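Local coordinates for flagellar basal body protein (Helicobacter pylori, PDB 5NPY) that probably builds part of the flagellar hook, the curved joint that links the rotary motor to the filament, at residues P315-I320 with L341-S346. Residues are numbered along the deposited sequence; the frame is centred on the assembly and turned at random.
Sequences PSQTPI and LKKGIS
I320 and L341 form an antiparallel hydrogen-bonded pair where two surface loops meet at the edge of a sheet, far from the centre of the chain. Two backbone bonds make the pair. L341 N donates to I320 O over 2.7 Å in an almost straight line (179° at the hydrogen). I320 N gives to L341 O at 2.9 Å, a more bent bond whose donor sits above the carbonyl plane. L341 O also takes a CA-H...O contact from P319 CA at 3.4 Å, and the side-chain amide ND2 of N314 donates to it and to T318 O.

Past this pair the two segments touch mostly by van der Waals contact. The P319 ring runs alongside the K342 side chain, its CG 3.9 Å from K342 CB. K343 sets its CB against S316 O at 3.5 Å. With CG anti to the backbone N (chi1 -176°), K343 lays CG 3.7 Å from P315 O. The Q317 side chain crosses K343 at a slant, with amide NE2 3.9 Å from K343 CE. Within 315-320, S316 OG and T318 OG1 are hydrogen-bonded at 3.0 Å.

The paired residues begin strand 320-325 and end strand 339-341, which is outermost in its sheet. The contact brings together the loop after strand 308-313 and the loop before the long strand 346-364, with helix 327-332 in the connection between them.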
loop_
_atom_site.group_PDB
_atom_site.type_symbol
_atom_site.label_atom_id
_atom_site.label_comp_id
_atom_site.label_asym_id
_atom_site.label_seq_id
_atom_site.Cartn_x
_atom_site.Cartn_y
_atom_site.Cartn_z
ATOM N N PRO A 315 29.731 37.670 -15.660
ATOM C CA PRO A 315 28.961 38.078 -16.843
ATOM C C PRO A 315 29.616 39.225 -17.607
ATOM O O PRO A 315 29.557 39.266 -18.840
ATOM C CB PRO A 315 27.600 38.484 -16.256
ATOM C CG PRO A 315 27.768 38.490 -14.735
ATOM C CD PRO A 315 29.207 38.281 -14.427
ATOM N N SER A 316 30.249 40.160 -16.898
ATOM C CA SER A 316 30.919 41.259 -17.575
ATOM C C SER A 316 32.210 40.787 -18.241
ATOM O O SER A 316 32.753 39.724 -17.931
ATOM C CB SER A 316 31.235 42.390 -16.603
ATOM O OG SER A 316 31.889 43.443 -17.288
ATOM N N GLN A 317 32.706 41.598 -19.172
ATOM C CA GLN A 317 33.968 41.277 -19.815
ATOM C C GLN A 317 35.161 41.867 -19.083
ATOM O O GLN A 317 36.300 41.504 -19.392
ATOM C CB GLN A 317 33.967 41.740 -21.271
ATOM C CG GLN A 317 34.902 40.909 -22.126
ATOM C CD GLN A 317 34.337 40.597 -23.493
ATOM O OE1 GLN A 317 33.548 41.369 -24.046
ATOM N NE2 GLN A 317 34.734 39.452 -24.047
ATOM N N THR A 318 34.924 42.747 -18.119
ATOM C CA THR A 318 35.982 43.193 -17.218
ATOM C C THR A 318 36.208 42.143 -16.133
ATOM O O THR A 318 35.266 41.812 -15.400
ATOM C CB THR A 318 35.606 44.522 -16.599
ATOM O OG1 THR A 318 34.412 44.353 -15.837
ATOM C CG2 THR A 318 35.335 45.534 -17.687
ATOM N N PRO A 319 37.418 41.603 -15.995
ATOM C CA PRO A 319 37.618 40.399 -15.172
ATOM C C PRO A 319 37.430 40.641 -13.678
ATOM O O PRO A 319 37.392 41.769 -13.181
ATOM C CB PRO A 319 39.063 39.996 -15.488
ATOM C CG PRO A 319 39.325 40.583 -16.838
ATOM C CD PRO A 319 38.591 41.893 -16.833
ATOM N N ILE A 320 37.310 39.525 -12.959
ATOM C CA ILE A 320 37.164 39.495 -11.505
ATOM C C ILE A 320 37.946 38.298 -10.980
ATOM O O ILE A 320 37.800 37.184 -11.494
ATOM C CB ILE A 320 35.687 39.403 -11.070
ATOM C CG1 ILE A 320 35.061 40.792 -10.970
ATOM C CG2 ILE A 320 35.562 38.682 -9.740
ATOM C CD1 ILE A 320 35.675 41.660 -9.881
ATOM N N LEU A 341 38.121 35.331 -13.419
ATOM C CA LEU A 341 37.004 35.052 -14.311
ATOM C C LEU A 341 36.695 36.309 -15.110
ATOM O O LEU A 341 36.300 37.333 -14.541
ATOM C CB LEU A 341 35.774 34.589 -13.537
ATOM C CG LEU A 341 35.932 33.396 -12.603
ATOM C CD1 LEU A 341 34.659 33.225 -11.795
ATOM C CD2 LEU A 341 36.261 32.135 -13.397
ATOM N N LYS A 342 36.896 36.236 -16.417
ATOM C CA LYS A 342 36.335 37.195 -17.345
ATOM C C LYS A 342 35.110 36.544 -17.978
ATOM O O LYS A 342 34.690 35.456 -17.571
ATOM C CB LYS A 342 37.384 37.629 -18.373
ATOM C CG LYS A 342 37.749 36.550 -19.378
ATOM C CD LYS A 342 38.728 37.056 -20.428
ATOM C CE LYS A 342 40.164 36.941 -19.951
ATOM N NZ LYS A 342 41.120 36.907 -21.095
ATOM N N LYS A 343 34.533 37.205 -18.986
ATOM C CA LYS A 343 33.279 36.740 -19.574
ATOM C C LYS A 343 33.379 35.289 -20.037
ATOM O O LYS A 343 32.502 34.468 -19.746
ATOM C CB LYS A 343 32.881 37.655 -20.735
ATOM C CG LYS A 343 31.533 37.332 -21.359
ATOM C CD LYS A 343 31.572 37.451 -22.879
ATOM C CE LYS A 343 32.471 36.382 -23.506
ATOM N NZ LYS A 343 32.014 34.983 -23.219
ATOM N N GLY A 344 34.457 34.946 -20.739
ATOM C CA GLY A 344 34.558 33.604 -21.283
ATOM C C GLY A 344 34.913 32.545 -20.256
ATOM O O GLY A 344 34.575 31.372 -20.435
ATOM N N ILE A 345 35.582 32.939 -19.171
ATOM C CA ILE A 345 36.213 32.009 -18.236
ATOM C C ILE A 345 35.282 31.749 -17.059
ATOM O O ILE A 345 34.727 32.686 -16.467
ATOM C CB ILE A 345 37.572 32.554 -17.754
ATOM C CG1 ILE A 345 38.396 33.032 -18.947
ATOM C CG2 ILE A 345 38.335 31.490 -16.971
ATOM C CD1 ILE A 345 38.538 31.991 -20.033
ATOM N N SER A 346 35.141 30.475 -16.695
ATOM C CA SER A 346 34.171 30.054 -15.698
ATOM C C SER A 346 34.745 28.938 -14.830
ATOM O O SER A 346 35.564 28.132 -15.284
ATOM C CB SER A 346 32.872 29.594 -16.378
ATOM O OG SER A 346 32.987 28.266 -16.860
#